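Methylxanthine N1-demethylase NdmA (Pseudomonas putida, PDB 6ICN) catalyses the N1-demethylation of caffeine to theobromine and formaldehyde, as a Rieske non-heme iron oxygenase that also acts on theophylline, paraxanthine and 1-methylxanthine. Local coordinates at residues A[34-39]-A[57-62]; A[178-183]-A[247-252]; A[135-140]-A[152-157]. All coordinates share one frame; numbering follows the deposited sequence.

Interaction 1 (A[34-39]-A[57-62]); sequences FWHPVC and VKLLNE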
loop_
_atom_site.group_PDB
_atom_site.type_symbol
_atom_site.label_atom_id
_atom_site.label_comp_id
_atom_site.label_asym_id
_atom_site.label_seq_id
_atom_site.Cartn_x
_atom_site.Cartn_y
_atom_site.Cartn_z
ATOM N N PHE A 34 8.772 14.966 37.973
ATOM C CA PHE A 34 9.739 13.881 37.882
ATOM C C PHE A 34 10.567 13.995 36.606
ATOM O O PHE A 34 10.181 14.661 35.642
ATOM C CB PHE A 34 9.036 12.525 37.898
ATOM C CG PHE A 34 8.367 12.209 39.206
ATOM C CD1 PHE A 34 9.124 11.771 40.286
ATOM C CD2 PHE A 34 6.988 12.321 39.333
ATOM C CE1 PHE A 34 8.512 11.477 41.507
ATOM C CE2 PHE A 34 6.369 12.024 40.545
ATOM C CZ PHE A 34 7.142 11.594 41.619
ATOM N N TRP A 35 11.728 13.352 36.635
ATOM C CA TRP A 35 12.519 13.129 35.425
ATOM C C TRP A 35 11.916 11.994 34.611
ATOM O O TRP A 35 11.669 10.906 35.141
ATOM C CB TRP A 35 13.963 12.780 35.787
ATOM C CG TRP A 35 14.723 13.906 36.458
ATOM C CD1 TRP A 35 14.731 14.217 37.800
ATOM C CD2 TRP A 35 15.583 14.862 35.821
ATOM N NE1 TRP A 35 15.540 15.313 38.024
ATOM C CE2 TRP A 35 16.076 15.722 36.829
ATOM C CE3 TRP A 35 15.985 15.073 34.498
ATOM C CZ2 TRP A 35 16.958 16.766 36.553
ATOM C CZ3 TRP A 35 16.856 16.118 34.225
ATOM C CH2 TRP A 35 17.346 16.940 35.253
ATOM N N HIS A 36 11.736 12.226 33.311
ATOM C CA HIS A 36 11.266 11.185 32.413
ATOM C C HIS A 36 12.219 11.061 31.232
ATOM O O HIS A 36 12.682 12.075 30.709
ATOM C CB HIS A 36 9.862 11.500 31.880
ATOM C CG HIS A 36 8.829 11.686 32.955
ATOM N ND1 HIS A 36 8.269 10.626 33.640
ATOM C CD2 HIS A 36 8.245 12.805 33.441
ATOM C CE1 HIS A 36 7.398 11.092 34.522
ATOM N NE2 HIS A 36 7.362 12.412 34.422
ATOM N N PRO A 37 12.470 9.840 30.754
ATOM C CA PRO A 37 13.292 9.673 29.546
ATOM C C PRO A 37 12.464 10.045 28.331
ATOM O O PRO A 37 11.265 9.757 28.265
ATOM C CB PRO A 37 13.621 8.175 29.552
ATOM C CG PRO A 37 12.364 7.548 30.180
ATOM C CD PRO A 37 11.854 8.570 31.196
ATOM N N VAL A 38 13.101 10.683 27.355
ATOM C CA VAL A 38 12.377 11.073 26.152
ATOM C C VAL A 38 12.950 10.454 24.893
ATOM O O VAL A 38 12.215 10.331 23.898
ATOM C CB VAL A 38 12.300 12.605 26.007
ATOM C CG1 VAL A 38 11.483 13.185 27.178
ATOM C CG2 VAL A 38 13.712 13.247 25.928
ATOM N N CYS A 39 14.204 10.033 24.908
ATOM C CA CYS A 39 14.826 9.419 23.745
ATOM C C CYS A 39 16.123 8.782 24.198
ATOM O O CYS A 39 16.619 9.070 25.293
ATOM C CB CYS A 39 15.079 10.452 22.639
ATOM S SG CYS A 39 16.298 11.754 23.046
ATOM N N VAL A 57 10.677 15.751 20.511
ATOM C CA VAL A 57 10.163 14.755 21.443
ATOM C C VAL A 57 8.897 15.314 22.077
ATOM O O VAL A 57 8.618 16.514 22.013
ATOM C CB VAL A 57 11.177 14.369 22.536
ATOM C CG1 VAL A 57 12.474 13.847 21.894
ATOM C CG2 VAL A 57 11.473 15.574 23.441
ATOM N N LYS A 58 8.107 14.415 22.669
ATOM C CA LYS A 58 6.856 14.781 23.328
ATOM C C LYS A 58 6.804 14.118 24.690
ATOM O O LYS A 58 7.111 12.928 24.824
ATOM C CB LYS A 58 5.624 14.370 22.495
ATOM C CG LYS A 58 4.308 14.757 23.164
ATOM C CD LYS A 58 3.098 14.320 22.324
ATOM C CE LYS A 58 2.793 15.307 21.226
ATOM N NZ LYS A 58 1.586 14.875 20.461
ATOM N N LEU A 59 6.425 14.899 25.697
ATOM C CA LEU A 59 6.426 14.442 27.080
ATOM C C LEU A 59 5.236 15.081 27.766
ATOM O O LEU A 59 5.121 16.311 27.759
ATOM C CB LEU A 59 7.737 14.832 27.775
ATOM C CG LEU A 59 7.727 14.658 29.288
ATOM C CD1 LEU A 59 7.548 13.192 29.640
ATOM C CD2 LEU A 59 9.056 15.168 29.854
ATOM N N LEU A 60 4.337 14.253 28.310
ATOM C CA LEU A 60 3.129 14.751 28.989
ATOM C C LEU A 60 2.405 15.794 28.138
ATOM O O LEU A 60 1.989 16.848 28.633
ATOM C CB LEU A 60 3.478 15.313 30.371
ATOM C CG LEU A 60 4.034 14.246 31.309
ATOM C CD1 LEU A 60 4.732 14.860 32.541
ATOM C CD2 LEU A 60 2.925 13.297 31.740
ATOM N N ASN A 61 2.297 15.512 26.833
ATOM C CA ASN A 61 1.642 16.343 25.821
ATOM C C ASN A 61 2.352 17.665 25.532
ATOM O O ASN A 61 1.785 18.512 24.831
ATOM C CB ASN A 61 0.178 16.628 26.182
ATOM C CG ASN A 61 -0.745 16.565 24.969
ATOM O OD1 ASN A 61 -0.485 15.841 24.000
ATOM N ND2 ASN A 61 -1.823 17.342 25.011
ATOM N N GLU A 62 3.575 17.863 26.025
ATOM C CA GLU A 62 4.382 19.021 25.664
ATOM C C GLU A 62 5.255 18.692 24.457
ATOM O O GLU A 62 5.932 17.661 24.454
ATOM C CB GLU A 62 5.286 19.424 26.833
ATOM C CG GLU A 62 4.526 19.836 28.069
ATOM C CD GLU A 62 4.304 21.332 28.123
ATOM O OE1 GLU A 62 4.328 21.988 27.055
ATOM O OE2 GLU A 62 4.131 21.856 29.240
HETATM O O HOH W 1 9.332 11.282 23.692
#

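Interaction 2 (A[178-183]-A[247-252]); sequences TAERRW and MPFAIN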
loop_
_atom_site.group_PDB
_atom_site.type_symbol
_atom_site.label_atom_id
_atom_site.label_comp_id
_atom_site.label_asym_id
_atom_site.label_seq_id
_atom_site.Cartn_x
_atom_site.Cartn_y
_atom_site.Cartn_z
ATOM N N THR A 178 -0.999 3.513 28.974
ATOM C CA THR A 178 -0.417 4.508 29.863
ATOM C C THR A 178 0.796 3.964 30.612
ATOM O O THR A 178 1.010 2.753 30.744
ATOM C CB THR A 178 -1.452 4.986 30.873
ATOM O OG1 THR A 178 -1.834 3.883 31.717
ATOM C CG2 THR A 178 -2.663 5.567 30.157
ATOM N N ALA A 179 1.591 4.900 31.149
ATOM C CA ALA A 179 2.781 4.506 31.893
ATOM C C ALA A 179 2.418 3.752 33.168
ATOM O O ALA A 179 3.115 2.812 33.545
ATOM C CB ALA A 179 3.630 5.736 32.209
ATOM N N GLU A 180 1.322 4.134 33.825
ATOM C CA GLU A 180 0.856 3.388 34.995
ATOM C C GLU A 180 0.496 1.942 34.640
ATOM O O GLU A 180 0.888 1.003 35.345
ATOM C CB GLU A 180 -0.345 4.109 35.626
ATOM C CG GLU A 180 -0.031 5.501 36.198
ATOM C CD GLU A 180 -0.121 6.654 35.168
ATOM O OE1 GLU A 180 -0.344 6.417 33.940
ATOM O OE2 GLU A 180 0.024 7.832 35.589
ATOM N N ARG A 181 -0.254 1.734 33.544
ATOM C CA ARG A 181 -0.602 0.363 33.186
ATOM C C ARG A 181 0.631 -0.426 32.759
ATOM O O ARG A 181 0.724 -1.631 33.020
ATOM C CB ARG A 181 -1.678 0.366 32.087
ATOM C CG ARG A 181 -3.010 0.957 32.578
ATOM C CD ARG A 181 -4.095 -0.005 32.280
ATOM N NE ARG A 181 -5.459 0.501 32.380
ATOM C CZ ARG A 181 -6.365 -0.003 33.223
ATOM N NH1 ARG A 181 -6.014 -0.961 34.071
ATOM N NH2 ARG A 181 -7.610 0.451 33.208
ATOM N N ARG A 182 1.606 0.245 32.125
ATOM C CA ARG A 182 2.833 -0.440 31.739
ATOM C C ARG A 182 3.627 -0.868 32.966
ATOM O O ARG A 182 4.129 -1.997 33.025
ATOM C CB ARG A 182 3.668 0.470 30.826
ATOM C CG ARG A 182 4.598 -0.304 29.892
ATOM C CD ARG A 182 5.920 -0.655 30.564
ATOM N NE ARG A 182 6.588 -1.729 29.819
ATOM C CZ ARG A 182 6.303 -3.023 29.941
ATOM N NH1 ARG A 182 5.361 -3.422 30.809
ATOM N NH2 ARG A 182 6.955 -3.928 29.203
ATOM N N TRP A 183 3.740 0.022 33.958
ATOM C CA TRP A 183 4.446 -0.311 35.189
ATOM C C TRP A 183 3.814 -1.529 35.856
ATOM O O TRP A 183 4.504 -2.492 36.221
ATOM C CB TRP A 183 4.432 0.897 36.133
ATOM C CG TRP A 183 5.347 0.768 37.350
ATOM C CD1 TRP A 183 6.584 1.331 37.495
ATOM C CD2 TRP A 183 5.083 0.056 38.581
ATOM N NE1 TRP A 183 7.115 1.009 38.736
ATOM C CE2 TRP A 183 6.209 0.237 39.419
ATOM C CE3 TRP A 183 4.002 -0.691 39.058
ATOM C CZ2 TRP A 183 6.300 -0.336 40.695
ATOM C CZ3 TRP A 183 4.087 -1.259 40.340
ATOM C CH2 TRP A 183 5.231 -1.071 41.142
ATOM N N MET A 247 10.144 5.749 41.743
ATOM C CA MET A 247 8.797 6.241 41.427
ATOM C C MET A 247 8.881 7.435 40.508
ATOM O O MET A 247 9.761 8.282 40.686
ATOM C CB MET A 247 8.020 6.600 42.703
ATOM C CG MET A 247 7.751 5.378 43.574
ATOM S SD MET A 247 6.512 4.283 42.803
ATOM C CE MET A 247 5.058 5.260 43.031
ATOM N N PRO A 248 7.952 7.544 39.548
ATOM C CA PRO A 248 6.772 6.691 39.337
ATOM C C PRO A 248 6.883 5.571 38.308
ATOM O O PRO A 248 6.057 4.667 38.366
ATOM C CB PRO A 248 5.720 7.680 38.851
ATOM C CG PRO A 248 6.512 8.733 38.124
ATOM C CD PRO A 248 7.856 8.813 38.800
ATOM N N PHE A 249 7.819 5.621 37.355
ATOM C CA PHE A 249 7.692 4.733 36.198
ATOM C C PHE A 249 8.918 3.890 35.880
ATOM O O PHE A 249 8.902 3.169 34.873
ATOM C CB PHE A 249 7.321 5.546 34.946
ATOM C CG PHE A 249 6.012 6.274 35.055
ATOM C CD1 PHE A 249 4.877 5.647 35.573
ATOM C CD2 PHE A 249 5.912 7.587 34.636
ATOM C CE1 PHE A 249 3.675 6.342 35.688
ATOM C CE2 PHE A 249 4.713 8.293 34.737
ATOM C CZ PHE A 249 3.584 7.657 35.274
ATOM N N ALA A 250 9.976 3.957 36.669
ATOM C CA ALA A 250 11.202 3.233 36.351
ATOM C C ALA A 250 11.313 1.981 37.203
ATOM O O ALA A 250 11.064 2.027 38.411
ATOM C CB ALA A 250 12.426 4.117 36.564
ATOM N N ILE A 251 11.692 0.866 36.580
ATOM C CA ILE A 251 11.869 -0.405 37.278
ATOM C C ILE A 251 13.267 -0.948 37.015
ATOM O O ILE A 251 13.647 -1.174 35.859
ATOM C CB ILE A 251 10.813 -1.440 36.867
ATOM C CG1 ILE A 251 9.407 -0.924 37.199
ATOM C CG2 ILE A 251 11.083 -2.796 37.523
ATOM C CD1 ILE A 251 8.346 -1.624 36.391
ATOM N N ASN A 252 14.025 -1.190 38.091
ATOM C CA ASN A 252 15.314 -1.864 38.019
ATOM C C ASN A 252 15.132 -3.254 38.615
ATOM O O ASN A 252 14.851 -3.389 39.814
ATOM C CB ASN A 252 16.388 -1.071 38.766
ATOM C CG ASN A 252 17.781 -1.659 38.582
ATOM O OD1 ASN A 252 18.508 -1.279 37.659
ATOM N ND2 ASN A 252 18.162 -2.581 39.460
HETATM O O HOH W 2 6.192 2.165 33.219
HETATM O O HOH W 3 8.987 2.865 39.726
#

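Interaction 3 (A[135-140]-A[152-157]); sequences EERYGL and TEIPYF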
loop_
_atom_site.group_PDB
_atom_site.type_symbol
_atom_site.label_atom_id
_atom_site.label_comp_id
_atom_site.label_asym_id
_atom_site.label_seq_id
_atom_site.Cartn_x
_atom_site.Cartn_y
_atom_site.Cartn_z
ATOM N N GLU A 135 19.212 16.119 31.037
ATOM C CA GLU A 135 20.469 15.426 31.308
ATOM C C GLU A 135 20.515 14.083 30.597
ATOM O O GLU A 135 19.495 13.389 30.478
ATOM C CB GLU A 135 20.680 15.136 32.806
ATOM C CG GLU A 135 20.734 16.364 33.672
ATOM C CD GLU A 135 22.060 17.087 33.557
ATOM O OE1 GLU A 135 23.073 16.431 33.202
ATOM O OE2 GLU A 135 22.082 18.309 33.819
ATOM N N GLU A 136 21.718 13.699 30.171
ATOM C CA GLU A 136 21.984 12.329 29.749
ATOM C C GLU A 136 22.365 11.476 30.952
ATOM O O GLU A 136 23.129 11.907 31.827
ATOM C CB GLU A 136 23.103 12.272 28.701
ATOM C CG GLU A 136 23.440 10.851 28.205
ATOM C CD GLU A 136 24.385 10.055 29.132
ATOM O OE1 GLU A 136 24.238 8.819 29.254
ATOM O OE2 GLU A 136 25.303 10.657 29.734
ATOM N N ARG A 137 21.812 10.269 31.003
ATOM C CA ARG A 137 22.241 9.265 31.967
ATOM C C ARG A 137 21.880 7.892 31.416
ATOM O O ARG A 137 20.775 7.703 30.895
ATOM C CB ARG A 137 21.606 9.480 33.357
ATOM C CG ARG A 137 22.345 8.681 34.448
ATOM C CD ARG A 137 22.047 9.160 35.879
ATOM N NE ARG A 137 22.460 10.543 36.116
ATOM C CZ ARG A 137 22.184 11.215 37.231
ATOM N NH1 ARG A 137 21.520 10.618 38.211
ATOM N NH2 ARG A 137 22.575 12.474 37.370
ATOM N N TYR A 138 22.821 6.952 31.511
ATOM C CA TYR A 138 22.633 5.565 31.072
ATOM C C TYR A 138 22.410 5.445 29.577
ATOM O O TYR A 138 21.937 4.402 29.114
ATOM C CB TYR A 138 21.458 4.875 31.782
ATOM C CG TYR A 138 21.377 5.136 33.261
ATOM C CD1 TYR A 138 22.495 4.990 34.077
ATOM C CD2 TYR A 138 20.178 5.536 33.840
ATOM C CE1 TYR A 138 22.416 5.217 35.446
ATOM C CE2 TYR A 138 20.092 5.766 35.210
ATOM C CZ TYR A 138 21.217 5.615 35.995
ATOM O OH TYR A 138 21.149 5.834 37.349
ATOM N N GLY A 139 22.744 6.470 28.789
ATOM C CA GLY A 139 22.480 6.387 27.364
ATOM C C GLY A 139 21.097 6.860 26.961
ATOM O O GLY A 139 20.717 6.717 25.784
ATOM N N LEU A 140 20.327 7.387 27.900
ATOM C CA LEU A 140 19.052 8.024 27.610
ATOM C C LEU A 140 19.147 9.513 27.910
ATOM O O LEU A 140 19.988 9.962 28.697
ATOM C CB LEU A 140 17.916 7.405 28.440
ATOM C CG LEU A 140 17.772 5.873 28.447
ATOM C CD1 LEU A 140 16.587 5.412 29.306
ATOM C CD2 LEU A 140 17.669 5.304 27.047
ATOM N N THR A 152 13.376 15.681 43.180
ATOM C CA THR A 152 13.349 14.437 42.426
ATOM C C THR A 152 14.672 14.260 41.696
ATOM O O THR A 152 15.358 15.241 41.383
ATOM C CB THR A 152 12.194 14.435 41.420
ATOM O OG1 THR A 152 12.348 15.548 40.533
ATOM C CG2 THR A 152 10.854 14.561 42.163
ATOM N N GLU A 153 15.030 13.007 41.426
ATOM C CA GLU A 153 16.274 12.696 40.749
ATOM C C GLU A 153 16.022 11.674 39.654
ATOM O O GLU A 153 14.976 11.025 39.609
ATOM C CB GLU A 153 17.334 12.154 41.706
ATOM C CG GLU A 153 17.915 13.243 42.585
ATOM C CD GLU A 153 19.096 12.772 43.403
ATOM O OE1 GLU A 153 19.979 13.612 43.687
ATOM O OE2 GLU A 153 19.135 11.571 43.765
ATOM N N ILE A 154 17.012 11.547 38.778
ATOM C CA ILE A 154 16.908 10.553 37.704
ATOM C C ILE A 154 16.888 9.154 38.307
ATOM O O ILE A 154 17.670 8.858 39.239
ATOM C CB ILE A 154 18.064 10.719 36.698
ATOM C CG1 ILE A 154 17.861 12.031 35.938
ATOM C CG2 ILE A 154 18.158 9.517 35.751
ATOM C CD1 ILE A 154 19.052 12.478 35.090
ATOM N N PRO A 155 16.016 8.260 37.824
ATOM C CA PRO A 155 15.930 6.887 38.347
ATOM C C PRO A 155 17.238 6.120 38.445
ATOM O O PRO A 155 18.204 6.388 37.722
ATOM C CB PRO A 155 14.987 6.215 37.338
ATOM C CG PRO A 155 14.065 7.315 36.941
ATOM C CD PRO A 155 14.912 8.562 36.895
ATOM N N TYR A 156 17.250 5.134 39.340
ATOM C CA TYR A 156 18.419 4.316 39.620
ATOM C C TYR A 156 18.479 3.108 38.685
ATOM O O TYR A 156 17.518 2.342 38.580
ATOM C CB TYR A 156 18.366 3.868 41.082
ATOM C CG TYR A 156 19.317 2.761 41.485
ATOM C CD1 TYR A 156 20.675 3.000 41.629
ATOM C CD2 TYR A 156 18.842 1.481 41.763
ATOM C CE1 TYR A 156 21.543 1.980 42.017
ATOM C CE2 TYR A 156 19.697 0.457 42.169
ATOM C CZ TYR A 156 21.049 0.717 42.288
ATOM O OH TYR A 156 21.893 -0.305 42.684
ATOM N N PHE A 157 19.627 2.936 38.032
ATOM C CA PHE A 157 19.975 1.757 37.245
ATOM C C PHE A 157 21.181 1.098 37.910
ATOM O O PHE A 157 22.264 1.691 37.947
ATOM C CB PHE A 157 20.290 2.186 35.804
ATOM C CG PHE A 157 20.716 1.075 34.875
ATOM C CD1 PHE A 157 20.254 -0.226 35.030
ATOM C CD2 PHE A 157 21.552 1.361 33.801
ATOM C CE1 PHE A 157 20.638 -1.249 34.139
ATOM C CE2 PHE A 157 21.931 0.354 32.901
ATOM C CZ PHE A 157 21.484 -0.948 33.072
HETATM O O HOH W 4 20.463 8.144 38.635
#

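Interaction 1 (A[34-39]-A[57-62])
Leu59 lays its CD1 methyl against the base of the His36 side chain, 3.6 Å from His36 CB, while its other branch turns to Val38, two residues further along the strand: Leu59 CD2 lies 4.1 Å from Val38 CG1. With CG anti to the backbone N of Leu59 (chi1 168°), the fork is spread over His36 and Val38. Leu60 adds its CD1 methyl obliquely at the far end of the imidazole, 4.1 Å from His36 NE2, a nitrogen already hydrogen-bonded to the carbonyl of Leu31. Further along, Val38 crosses Val57 at about a right angle, Val38 CB meeting Val57 CG2 at 4.0 Å. No direct hydrogen bond links the two segments; a water instead donates to Val38 O and Lys58 O, each at 3.0 Å, and Val38 O also accepts a hydrogen bond from Lys279 NZ. Beyond Leu59 the chain reverses in a type I' beta turn to Glu62, forming the hairpin of strands 55-59 and 62-69. Strands 35-40 and 55-59 are the two outermost in the six-stranded antiparallel sheet of the Rieske domain, so this apolar seam joins its opposite margins, as in a closing barrel, with Pro272 of strand 263-274 packed on His36 and Leu60.

Interaction 2 (A[178-183]-A[247-252])
Ala179 sets its methyl group squarely over the ring of Phe249, joining the first turn of helix 179-186 to the chain that leads into strand 250-257 of the C-terminal oxygenase domain's seven-stranded antiparallel sheet. This helix-on-sheet packing rests mainly on two CH-pi contacts. In the first, Ala179 CB stands 3.4 Å from the centroid of the Phe249 ring and 6° off its normal, while Pro248 CG covers the opposite face near the rim, so the phenyl is clamped between helix and proline. In the second, Ile251 CD1 lies over the five-membered ring of Trp183, 3.8 Å from its centroid. The indole reaches across because its CG is anti to the backbone N of Trp183 (chi1 -170°); it also stacks with Tyr335 of helix 330-348.

At the Phe249 edge the contact turns polar. The Glu180 carboxylate, bent back at chi2, brings OE2 to 3.6 Å from Phe249 CZ in the plane of the ring, with the two planes nearly perpendicular; its OE1 pairs with Arg28. A leucine here, having no flat ring, would probably leave the Ala179 methyl and Pro248 without the surface they sandwich and open a gap beside the Glu180 carboxylate.

Among the hydrogen bonds, Thr178 is the N-cap of the helix, its OG1 accepting from Arg181 N at 3.2 Å. No direct hydrogen bond crosses between the segments. The indole N-H is satisfied by a water, which accepts from Trp183 NE1 at 2.8 Å and donates to Ala250 O at 2.6 Å.

Interaction 3 (A[135-140]-A[152-157])
Tyr138 and Phe157 meet over the tyrosine face: Phe157 CB sits 3.5 Å from the centroid of the Tyr138 ring, 11° off its normal, and the phenyl beyond it turns its edge to the same ring in a T-shaped pair with planes at 85°. The phenol oxygen reaches the backbone of 152-157, accepting a weak hydrogen bond from Phe157 N at 3.3 Å, with Pro155 O 3.0 Å from Tyr138 OH. The other face of the tyrosine is covered by CG of its neighbour Arg137. Ile154 occupies the adjoining site, its CD1 4.0 Å above the centre of the Arg137 guanidinium and its CG2 against Arg137 CD.

A water draws these groups together: it accepts from Arg137 NH1 at 2.7 Å, donates to Ile154 O and lies 2.7 Å from Tyr138 OH. The bend at Arg137 chi3 (-62°) brings the guanidinium back over Ile154. Behind the first shell, a type I' beta turn from Arg137 to Leu140 projects Tyr138 from the hairpin of strands 131-137 and 140-144. Glu136 OE1 steadies that turn by accepting from Gly139 N at 2.8 Å. Trp35 and Trp142 pack on Ile154, and Ile283 of the oxygenase sheet touches both Tyr138 and Phe157.

The Rieske-domain hairpin is thus fastened to the following loop by an edge-to-face aromatic pair, while the guanidinium offers its face to Ile154 and an N-H to the water.

How the interactions relate
Interactions 1 and 2 are buried, whereas interaction 3 is partly exposed, with Arg137 and Glu135 at its margin. Interactions 1 and 3 both involve the Rieske-domain sheet, but at different places: one joins its outermost strands through aliphatic packing, the other ties a hairpin turn to the following loop through an aromatic pair and a water network. Interaction 2 belongs to the oxygenase domain and relies on methyl groups over rings. The three adjoin one another: Phe34 packs on Pro248 and His36 on Phe249, Trp35 lies against Ile154, and Pro155 meets Ala250. Segment 152-157 thereby touches both other contacts where the two domains meet.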